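Local coordinates for UPF0141 protein yjdB (Campylobacter jejuni subsp. jejuni HB93-13, PDB 4TN0) that probably transfers phosphoethanolamine to cell-envelope and flagellar acceptors in the periplasm at a zinc site, as required for polymyxin resistance and motility, at residues 138-141 / 142-145; 168-171 / 172-175; 244-248 / 249-253; 300-304 / 305-309. One frame throughout, in Å; residues are numbered along the deposited sequence.

Overall arrangement
The four contacts are local and follow one another along the chain of an alkaline phosphatase-like domain, where residues just beyond the strands of a central sheet (Glu-26, phosphorylated Thr-65, Asp-226 and His-227) bind zinc. Interaction 3 lies closest to that site: the side chain of Gln-250 is about 10 Å from the zinc ion. Interaction 1, leading from helix 133-139 to strand 146-152, lies on the opposite side of the chain's centre, about 38 Å from interaction 3 between centres. Interaction 2, before helix 186-211, and interaction 4, in the C-terminal tail, are likewise opposed, with centres about 38 Å apart. The nearest pair is 3 and 4, about 10 Å between nearest atoms.

Interaction 1 of 4, residues 138-141 / 142-145; sequences EKLN and HLSD
His-142 folds back on Glu-138 where helix 133-139 of this alpha/beta, alkaline phosphatase-like domain gives way to the loop before strand 146-152. Glu-138 O, near the end of the helix, gets a weak bond from Asn-141 N at 3.4 Å, and the imidazole adds a better one: His-142 ND1 donates to Glu-138 O at 3.1 Å with an N-H...O angle of 154°. The acceptor sits at the ring edge, nearly in its plane, which helps fix the rotation of the imidazole. With CG beside its own backbone N (chi1 -49°), the ring can turn back toward the helix. Glu-138 OE2 lies 3.1 Å from His-142 CE1, carboxylate and ring planes 54° apart. The next carbonyl, Lys-139 O, receives a weak bond from His-142 N at 3.2 Å. Lys-139 suits a place between helix and sheet because its long chain spans the bend: its NZ makes a salt bridge to Asp-100, with a weak bond to His-142 O at 3.4 Å in addition. Asp-100 also accepts from Ser-144 OG, while Asn-147 OD1 accepts from Ser-144 N, so Asp-100 ties the end of the helix and the following loop together. Two leucines provide the apolar side, running side by side and touching Leu-19 of strand 18-24; Leu-140 CD2 meets Leu-143 CD1 at 3.9 Å.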
loop_
_atom_site.group_PDB
_atom_site.type_symbol
_atom_site.label_atom_id
_atom_site.label_comp_id
_atom_site.label_asym_id
_atom_site.label_seq_id
_atom_site.Cartn_x
_atom_site.Cartn_y
_atom_site.Cartn_z
ATOM N N GLU A 138 -7.849 -7.527 -16.997
ATOM C CA GLU A 138 -7.268 -8.380 -18.012
ATOM C C GLU A 138 -6.362 -9.472 -17.434
ATOM O O GLU A 138 -6.292 -10.587 -17.962
ATOM C CB GLU A 138 -6.489 -7.544 -19.017
ATOM C CG GLU A 138 -5.744 -8.389 -20.036
ATOM C CD GLU A 138 -6.666 -9.215 -20.964
ATOM O OE1 GLU A 138 -7.915 -9.074 -20.889
ATOM O OE2 GLU A 138 -6.133 -10.011 -21.777
ATOM N N LYS A 139 -5.672 -9.169 -16.345
ATOM C CA LYS A 139 -4.831 -10.174 -15.718
ATOM C C LYS A 139 -5.714 -11.173 -14.958
ATOM O O LYS A 139 -5.303 -12.309 -14.717
ATOM C CB LYS A 139 -3.801 -9.510 -14.787
ATOM C CG LYS A 139 -2.980 -10.469 -13.925
ATOM C CD LYS A 139 -2.066 -11.341 -14.772
ATOM C CE LYS A 139 -1.408 -12.433 -13.929
ATOM N NZ LYS A 139 -0.482 -13.277 -14.737
ATOM N N LEU A 140 -6.941 -10.774 -14.621
ATOM C CA LEU A 140 -7.825 -11.670 -13.881
ATOM C C LEU A 140 -8.332 -12.819 -14.768
ATOM O O LEU A 140 -8.866 -13.810 -14.269
ATOM C CB LEU A 140 -8.999 -10.893 -13.276
ATOM C CG LEU A 140 -8.773 -10.259 -11.891
ATOM C CD1 LEU A 140 -10.062 -9.679 -11.315
ATOM C CD2 LEU A 140 -8.164 -11.239 -10.905
ATOM N N ASN A 141 -8.171 -12.673 -16.083
ATOM C CA ASN A 141 -8.535 -13.727 -17.035
ATOM C C ASN A 141 -7.396 -14.743 -17.166
ATOM O O ASN A 141 -7.642 -15.947 -17.270
ATOM C CB ASN A 141 -8.915 -13.135 -18.407
ATOM C CG ASN A 141 -10.284 -12.436 -18.397
ATOM O OD1 ASN A 141 -11.151 -12.752 -17.579
ATOM N ND2 ASN A 141 -10.471 -11.479 -19.305
ATOM N N HIS A 142 -6.153 -14.260 -17.132
ATOM C CA HIS A 142 -4.990 -15.137 -17.271
ATOM C C HIS A 142 -4.266 -15.409 -15.949
ATOM O O HIS A 142 -3.044 -15.286 -15.867
ATOM C CB HIS A 142 -3.991 -14.568 -18.275
ATOM C CG HIS A 142 -4.597 -14.146 -19.575
ATOM N ND1 HIS A 142 -5.469 -13.083 -19.688
ATOM C CD2 HIS A 142 -4.444 -14.640 -20.827
ATOM C CE1 HIS A 142 -5.827 -12.940 -20.953
ATOM N NE2 HIS A 142 -5.217 -13.871 -21.665
ATOM N N LEU A 143 -5.019 -15.829 -14.938
ATOM C CA LEU A 143 -4.452 -16.173 -13.637
ATOM C C LEU A 143 -3.788 -17.558 -13.648
ATOM O O LEU A 143 -4.056 -18.376 -14.524
ATOM C CB LEU A 143 -5.537 -16.137 -12.555
ATOM C CG LEU A 143 -6.158 -14.808 -12.135
ATOM C CD1 LEU A 143 -7.005 -15.008 -10.882
ATOM C CD2 LEU A 143 -5.095 -13.727 -11.903
ATOM N N SER A 144 -2.908 -17.795 -12.677
ATOM C CA SER A 144 -2.360 -19.122 -12.390
ATOM C C SER A 144 -2.930 -19.617 -11.068
ATOM O O SER A 144 -3.980 -19.136 -10.626
ATOM C CB SER A 144 -0.832 -19.103 -12.338
ATOM O OG SER A 144 -0.284 -18.552 -13.523
ATOM N N ASP A 145 -2.241 -20.555 -10.424
ATOM C CA ASP A 145 -2.779 -21.154 -9.208
ATOM C C ASP A 145 -2.485 -20.259 -8.011
ATOM O O ASP A 145 -3.301 -20.159 -7.090
ATOM C CB ASP A 145 -2.203 -22.568 -8.970
ATOM C CG ASP A 145 -2.489 -23.545 -10.119
ATOM O OD1 ASP A 145 -2.721 -23.117 -11.274
ATOM O OD2 ASP A 145 -2.457 -24.766 -9.857
#

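Interaction 2 of 4, residues 168-171 / 172-175; sequences EFKK and FTPT
Lys-170 centres an inverse gamma turn just before Lys-171 and Phe-172, and the irregular chain then runs on to a cis peptide bond between Thr-173 and Pro-174. The chain bends at this proline, leaving Thr-175 within reach of the Lys-170 side chain. The loop connects strand 146-152 with helix 186-211, and lies against that long helix: Asn-195 OD1 accepts from Phe-172 N, and Asn-191 ND2 donates to Pro-174 O. Across the bend, the side chains of Lys-170 and Thr-175 cross at about a right angle. Lys-170 is fully extended, its CG trans to the backbone N (chi1 -171°), and this long reach carries CE over to Thr-175. There CE lies 3.6 Å from Thr-175 OG1, while Thr-175 CG2 rests 3.9 Å from the same CE and 4.0 Å from Lys-170 CG. The methyl thus packs on the aliphatic part of the lysine. Thr-173 CG2 also comes within 4.0 Å of Lys-170 O. At the other end of the bend, Lys-171 CB lies over one face of the Phe-172 ring, and the lysine has a cation-pi partner in Phe-45. Lysine suits both places, combining an apolar stem with a charged end. Asp-177 accepts from Thr-175 OG1 and forms a long, weak ion pair with Lys-170 NZ, so its negative charge probably steadies the ammonium group beside the hydroxyl.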
loop_
_atom_site.group_PDB
_atom_site.type_symbol
_atom_site.label_atom_id
_atom_site.label_comp_id
_atom_site.label_asym_id
_atom_site.label_seq_id
_atom_site.Cartn_x
_atom_site.Cartn_y
_atom_site.Cartn_z
ATOM N N GLU A 168 -16.600 13.319 -9.884
ATOM C CA GLU A 168 -17.582 12.515 -9.176
ATOM C C GLU A 168 -17.181 12.258 -7.718
ATOM O O GLU A 168 -18.030 11.874 -6.902
ATOM C CB GLU A 168 -17.785 11.176 -9.907
ATOM C CG GLU A 168 -18.349 11.316 -11.346
ATOM C CD GLU A 168 -17.277 11.622 -12.412
ATOM O OE1 GLU A 168 -16.076 11.530 -12.102
ATOM O OE2 GLU A 168 -17.630 11.938 -13.569
ATOM N N PHE A 169 -15.915 12.525 -7.369
ATOM C CA PHE A 169 -15.440 12.316 -5.988
ATOM C C PHE A 169 -14.957 13.607 -5.332
ATOM O O PHE A 169 -14.268 13.576 -4.317
ATOM C CB PHE A 169 -14.343 11.239 -5.956
ATOM C CG PHE A 169 -14.849 9.869 -6.330
ATOM C CD1 PHE A 169 -15.559 9.103 -5.416
ATOM C CD2 PHE A 169 -14.670 9.377 -7.610
ATOM C CE1 PHE A 169 -16.058 7.857 -5.765
ATOM C CE2 PHE A 169 -15.163 8.137 -7.967
ATOM C CZ PHE A 169 -15.859 7.377 -7.045
ATOM N N LYS A 170 -15.339 14.740 -5.909
ATOM C CA LYS A 170 -15.165 16.048 -5.283
ATOM C C LYS A 170 -16.274 16.192 -4.263
ATOM O O LYS A 170 -17.136 17.039 -4.400
ATOM C CB LYS A 170 -15.229 17.165 -6.345
ATOM C CG LYS A 170 -14.846 18.590 -5.895
ATOM C CD LYS A 170 -14.809 19.570 -7.099
ATOM C CE LYS A 170 -14.552 20.995 -6.633
ATOM N NZ LYS A 170 -14.269 21.958 -7.743
ATOM N N LYS A 171 -16.257 15.351 -3.237
ATOM C CA LYS A 171 -17.384 15.260 -2.315
ATOM C C LYS A 171 -17.254 16.236 -1.156
ATOM O O LYS A 171 -18.257 16.643 -0.575
ATOM C CB LYS A 171 -17.537 13.811 -1.818
ATOM C CG LYS A 171 -18.774 13.522 -0.955
ATOM C CD LYS A 171 -19.160 12.038 -1.054
ATOM C CE LYS A 171 -19.957 11.537 0.152
ATOM N NZ LYS A 171 -19.971 10.044 0.218
ATOM N N PHE A 172 -16.021 16.605 -0.812
ATOM C CA PHE A 172 -15.767 17.527 0.298
ATOM C C PHE A 172 -15.374 18.922 -0.224
ATOM O O PHE A 172 -14.421 19.058 -0.995
ATOM C CB PHE A 172 -14.691 16.955 1.219
ATOM C CG PHE A 172 -14.944 15.525 1.636
ATOM C CD1 PHE A 172 -16.154 15.160 2.206
ATOM C CD2 PHE A 172 -13.968 14.547 1.463
ATOM C CE1 PHE A 172 -16.394 13.847 2.599
ATOM C CE2 PHE A 172 -14.198 13.222 1.854
ATOM C CZ PHE A 172 -15.409 12.871 2.421
ATOM N N THR A 173 -16.137 19.948 0.166
ATOM C CA THR A 173 -15.977 21.296 -0.398
ATOM C C THR A 173 -16.055 22.398 0.677
ATOM O O THR A 173 -16.720 22.224 1.693
ATOM C CB THR A 173 -17.055 21.574 -1.499
ATOM O OG1 THR A 173 -18.353 21.372 -0.941
ATOM C CG2 THR A 173 -16.874 20.637 -2.722
ATOM N N PRO A 174 -15.423 23.564 0.439
ATOM C CA PRO A 174 -14.688 23.986 -0.766
ATOM C C PRO A 174 -13.338 23.265 -0.903
ATOM O O PRO A 174 -12.945 22.588 0.034
ATOM C CB PRO A 174 -14.492 25.482 -0.550
ATOM C CG PRO A 174 -14.460 25.639 0.966
ATOM C CD PRO A 174 -15.417 24.601 1.495
ATOM N N THR A 175 -12.685 23.397 -2.057
ATOM C CA THR A 175 -11.428 22.738 -2.349
ATOM C C THR A 175 -10.307 23.713 -2.721
ATOM O O THR A 175 -10.533 24.902 -2.960
ATOM C CB THR A 175 -11.593 21.728 -3.524
ATOM O OG1 THR A 175 -11.890 22.434 -4.738
ATOM C CG2 THR A 175 -12.690 20.711 -3.225
#

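Interaction 3 of 4, residues 244-248 / 249-253; sequences AIAPS and YQTHI
The rings of Tyr-249 and His-252 both meet Ser-248 obliquely, Tyr-249 near the carbonyl carbon and His-252 near the carbonyl oxygen. Each has its main partner outside the bend: Arg-29 makes a cation-pi contact with Tyr-249, and His-252 ND1 is hydrogen-bonded to Phe-58 O. The imidazole is carried there by a CG trans to the backbone N (chi1 -174°), while its CB stays 3.1 Å from Ser-248 O. That oxygen accepts a bond from His-252 N at 2.8 Å (156°) and a weak one from Thr-251 N at 3.2 Å. One residue earlier, Pro-247 O receives Gln-250 N at 2.9 Å, the donor standing 44° out of the carbonyl plane. Proline fits just before this short helix, where a backbone N-H would lack an acceptor in a preceding turn and its missing hydrogen costs nothing. Small Ala-246 lets its CB lie 4.2 Å from Thr-251 CG2. The amide of Gln-250 is satisfied at both ends, NE2 giving to Ser-230 OG and OE1 accepting from Met-241 N, which holds it about 10 Å from the zinc ion. The weakly bonded helix 248-251 leads into strand 252-259, which lies between strands 218-224 and 53-59 in the central sheet.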
loop_
_atom_site.group_PDB
_atom_site.type_symbol
_atom_site.label_atom_id
_atom_site.label_comp_id
_atom_site.label_asym_id
_atom_site.label_seq_id
_atom_site.Cartn_x
_atom_site.Cartn_y
_atom_site.Cartn_z
ATOM N N ALA A 244 13.730 11.088 11.676
ATOM C CA ALA A 244 13.876 11.224 13.118
ATOM C C ALA A 244 13.197 12.508 13.660
ATOM O O ALA A 244 12.761 12.551 14.817
ATOM C CB ALA A 244 15.362 11.175 13.505
ATOM N N ILE A 245 13.070 13.542 12.835
ATOM C CA ILE A 245 12.433 14.738 13.345
ATOM C C ILE A 245 11.060 14.922 12.734
ATOM O O ILE A 245 10.374 15.879 13.057
ATOM C CB ILE A 245 13.241 16.014 13.076
ATOM C CG1 ILE A 245 13.249 16.333 11.577
ATOM C CG2 ILE A 245 14.630 15.890 13.600
ATOM C CD1 ILE A 245 13.899 17.675 11.223
ATOM N N ALA A 246 10.649 13.998 11.866
ATOM C CA ALA A 246 9.400 14.166 11.123
ATOM C C ALA A 246 8.185 14.062 12.036
ATOM O O ALA A 246 8.173 13.264 12.959
ATOM C CB ALA A 246 9.305 13.114 9.993
ATOM N N PRO A 247 7.139 14.859 11.764
ATOM C CA PRO A 247 5.873 14.689 12.489
ATOM C C PRO A 247 5.198 13.368 12.104
ATOM O O PRO A 247 5.425 12.834 10.998
ATOM C CB PRO A 247 5.026 15.877 12.010
ATOM C CG PRO A 247 5.567 16.186 10.657
ATOM C CD PRO A 247 7.041 15.875 10.702
ATOM N N SER A 248 4.351 12.849 12.986
ATOM C CA SER A 248 3.670 11.592 12.692
ATOM C C SER A 248 2.801 11.680 11.415
ATOM O O SER A 248 2.475 10.649 10.831
ATOM C CB SER A 248 2.828 11.145 13.885
ATOM O OG SER A 248 1.821 12.088 14.174
ATOM N N TYR A 249 2.410 12.902 11.021
ATOM C CA TYR A 249 1.692 13.140 9.765
ATOM C C TYR A 249 2.425 12.521 8.585
ATOM O O TYR A 249 1.788 12.125 7.623
ATOM C CB TYR A 249 1.484 14.642 9.496
ATOM C CG TYR A 249 0.408 15.270 10.346
ATOM C CD1 TYR A 249 -0.769 14.584 10.608
ATOM C CD2 TYR A 249 0.578 16.550 10.913
ATOM C CE1 TYR A 249 -1.752 15.140 11.404
ATOM C CE2 TYR A 249 -0.405 17.113 11.710
ATOM C CZ TYR A 249 -1.570 16.396 11.945
ATOM O OH TYR A 249 -2.575 16.916 12.715
ATOM N N GLN A 250 3.754 12.439 8.661
ATOM C CA GLN A 250 4.545 11.900 7.554
ATOM C C GLN A 250 4.926 10.423 7.712
ATOM O O GLN A 250 5.221 9.780 6.711
ATOM C CB GLN A 250 5.805 12.742 7.333
ATOM C CG GLN A 250 5.448 14.117 6.787
ATOM C CD GLN A 250 6.647 14.948 6.380
ATOM O OE1 GLN A 250 7.731 14.430 6.037
ATOM N NE2 GLN A 250 6.460 16.251 6.413
ATOM N N THR A 251 4.912 9.888 8.937
ATOM C CA THR A 251 5.326 8.499 9.176
ATOM C C THR A 251 4.175 7.532 9.501
ATOM O O THR A 251 4.286 6.306 9.297
ATOM C CB THR A 251 6.368 8.423 10.340
ATOM O OG1 THR A 251 5.792 8.942 11.546
ATOM C CG2 THR A 251 7.584 9.239 10.009
ATOM N N HIS A 252 3.078 8.082 10.008
ATOM C CA HIS A 252 1.923 7.282 10.417
ATOM C C HIS A 252 0.968 7.104 9.228
ATOM O O HIS A 252 0.268 8.051 8.824
ATOM C CB HIS A 252 1.222 7.962 11.607
ATOM C CG HIS A 252 0.100 7.170 12.207
ATOM N ND1 HIS A 252 -0.108 5.831 11.932
ATOM C CD2 HIS A 252 -0.882 7.537 13.067
ATOM C CE1 HIS A 252 -1.168 5.408 12.601
ATOM N NE2 HIS A 252 -1.656 6.423 13.297
ATOM N N ILE A 253 0.954 5.889 8.677
ATOM C CA ILE A 253 0.233 5.584 7.441
ATOM C C ILE A 253 -0.926 4.634 7.681
ATOM O O ILE A 253 -0.931 3.885 8.661
ATOM C CB ILE A 253 1.164 4.923 6.381
ATOM C CG1 ILE A 253 1.994 3.809 7.040
ATOM C CG2 ILE A 253 2.055 5.948 5.712
ATOM C CD1 ILE A 253 2.763 2.949 6.071
#

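Interaction 4 of 4, residues 300-304 / 305-309; sequences YDLLN and PKLKA
Asn-304 OD1 takes the backbone N of Lys-306 at 2.8 Å, in the carbonyl plane and nearly straight (167°). Its side chain crosses that of Pro-305 at about a right angle, and OD1 lies 3.1 Å from Lys-306 CG. With CG opposite the backbone N (chi1 -180°), the amide reaches forward along the chain over the proline. Asparagine suits this place because its carbonyl can accept the turn's amide while ND2 makes a weak bond to Tyr-296 OH. The backbone O of the same residue accepts from Leu-307 N at 2.9 Å, the donor standing 39° out of the carbonyl plane. Both bonds lie in the type I beta turn 304-307, in the C-terminal tail after helix 281-288; it shares Asn-304 with the type I turn 301-304, closed by a weak bond from Asn-304 N to Asp-301 O. Proline, with its restricted phi, is well placed as the second residue of the later turn. An Asx turn stiffens the earlier one: Asp-301 OD2 accepts from Leu-303 N at 3.1 Å, while Asp-301 OD1 binds Tyr-296 OH. The double turn brings Leu-307 back over its start. Its CB lies 3.2 Å from Asp-301 O, and its CD2 approaches Tyr-300 C at 3.4 Å. Leu-302 CD2 meets Leu-307 CD2 more loosely, at 4.3 Å, and both leucines rest on Leu-276 of the outermost strand 276-277.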
loop_
_atom_site.group_PDB
_atom_site.type_symbol
_atom_site.label_atom_id
_atom_site.label_comp_id
_atom_site.label_asym_id
_atom_site.label_seq_id
_atom_site.Cartn_x
_atom_site.Cartn_y
_atom_site.Cartn_z
ATOM N N TYR A 300 6.803 -11.542 12.165
ATOM C CA TYR A 300 6.628 -10.330 11.382
ATOM C C TYR A 300 5.567 -10.488 10.281
ATOM O O TYR A 300 5.278 -9.533 9.549
ATOM C CB TYR A 300 7.964 -9.913 10.764
ATOM C CG TYR A 300 8.767 -8.972 11.631
ATOM C CD1 TYR A 300 10.021 -9.336 12.110
ATOM C CD2 TYR A 300 8.266 -7.719 11.983
ATOM C CE1 TYR A 300 10.754 -8.475 12.902
ATOM C CE2 TYR A 300 8.991 -6.855 12.773
ATOM C CZ TYR A 300 10.235 -7.232 13.227
ATOM O OH TYR A 300 10.955 -6.370 14.018
ATOM N N ASP A 301 4.997 -11.687 10.162
ATOM C CA ASP A 301 3.930 -11.955 9.195
ATOM C C ASP A 301 2.591 -11.525 9.803
ATOM O O ASP A 301 2.173 -12.062 10.826
ATOM C CB ASP A 301 3.929 -13.438 8.817
ATOM C CG ASP A 301 3.016 -13.768 7.639
ATOM O OD1 ASP A 301 3.276 -14.809 6.998
ATOM O OD2 ASP A 301 2.054 -13.018 7.342
ATOM N N LEU A 302 1.935 -10.538 9.190
ATOM C CA LEU A 302 0.688 -9.989 9.724
ATOM C C LEU A 302 -0.416 -11.039 9.802
ATOM O O LEU A 302 -1.282 -10.973 10.673
ATOM C CB LEU A 302 0.216 -8.797 8.885
ATOM C CG LEU A 302 1.160 -7.596 8.734
ATOM C CD1 LEU A 302 0.592 -6.618 7.693
ATOM C CD2 LEU A 302 1.424 -6.894 10.071
ATOM N N LEU A 303 -0.387 -11.997 8.882
ATOM C CA LEU A 303 -1.393 -13.056 8.840
ATOM C C LEU A 303 -0.901 -14.391 9.446
ATOM O O LEU A 303 -1.207 -15.470 8.934
ATOM C CB LEU A 303 -1.854 -13.259 7.404
ATOM C CG LEU A 303 -2.401 -11.967 6.799
ATOM C CD1 LEU A 303 -2.804 -12.173 5.362
ATOM C CD2 LEU A 303 -3.558 -11.435 7.625
ATOM N N ASN A 304 -0.139 -14.304 10.537
ATOM C CA ASN A 304 0.422 -15.472 11.214
ATOM C C ASN A 304 0.318 -15.275 12.717
ATOM O O ASN A 304 0.735 -14.241 13.245
ATOM C CB ASN A 304 1.884 -15.720 10.803
ATOM C CG ASN A 304 2.511 -16.953 11.500
ATOM O OD1 ASN A 304 2.514 -17.064 12.731
ATOM N ND2 ASN A 304 3.062 -17.864 10.706
ATOM N N PRO A 305 -0.226 -16.283 13.419
ATOM C CA PRO A 305 -0.539 -16.173 14.848
ATOM C C PRO A 305 0.656 -15.816 15.733
ATOM O O PRO A 305 0.451 -15.277 16.817
ATOM C CB PRO A 305 -1.050 -17.574 15.192
ATOM C CG PRO A 305 -1.571 -18.116 13.893
ATOM C CD PRO A 305 -0.595 -17.603 12.878
ATOM N N LYS A 306 1.873 -16.117 15.292
ATOM C CA LYS A 306 3.062 -15.843 16.099
ATOM C C LYS A 306 3.563 -14.407 15.982
ATOM O O LYS A 306 4.583 -14.055 16.583
ATOM C CB LYS A 306 4.158 -16.856 15.749
ATOM C CG LYS A 306 3.551 -18.244 15.406
ATOM C CD LYS A 306 4.563 -19.374 15.257
ATOM C CE LYS A 306 3.926 -20.613 14.628
ATOM N NZ LYS A 306 4.902 -21.735 14.478
ATOM N N LEU A 307 2.872 -13.597 15.172
ATOM C CA LEU A 307 3.204 -12.178 14.975
ATOM C C LEU A 307 3.217 -11.426 16.298
ATOM O O LEU A 307 2.285 -11.531 17.094
ATOM C CB LEU A 307 2.213 -11.529 13.977
ATOM C CG LEU A 307 2.137 -10.051 13.511
ATOM C CD1 LEU A 307 1.820 -9.021 14.597
ATOM C CD2 LEU A 307 3.358 -9.625 12.712
ATOM N N LYS A 308 4.289 -10.677 16.526
ATOM C CA LYS A 308 4.344 -9.719 17.616
ATOM C C LYS A 308 4.566 -8.329 17.034
ATOM O O LYS A 308 4.797 -8.175 15.830
ATOM C CB LYS A 308 5.454 -10.077 18.605
ATOM C CG LYS A 308 5.672 -11.583 18.794
ATOM C CD LYS A 308 7.013 -11.872 19.484
ATOM C CE LYS A 308 7.182 -13.343 19.862
ATOM N NZ LYS A 308 8.218 -13.515 20.934
ATOM N N ALA A 309 4.465 -7.318 17.891
ATOM C CA ALA A 309 4.709 -5.937 17.505
ATOM C C ALA A 309 6.190 -5.670 17.260
ATOM O O ALA A 309 7.044 -6.480 17.622
ATOM C CB ALA A 309 4.175 -4.993 18.565
#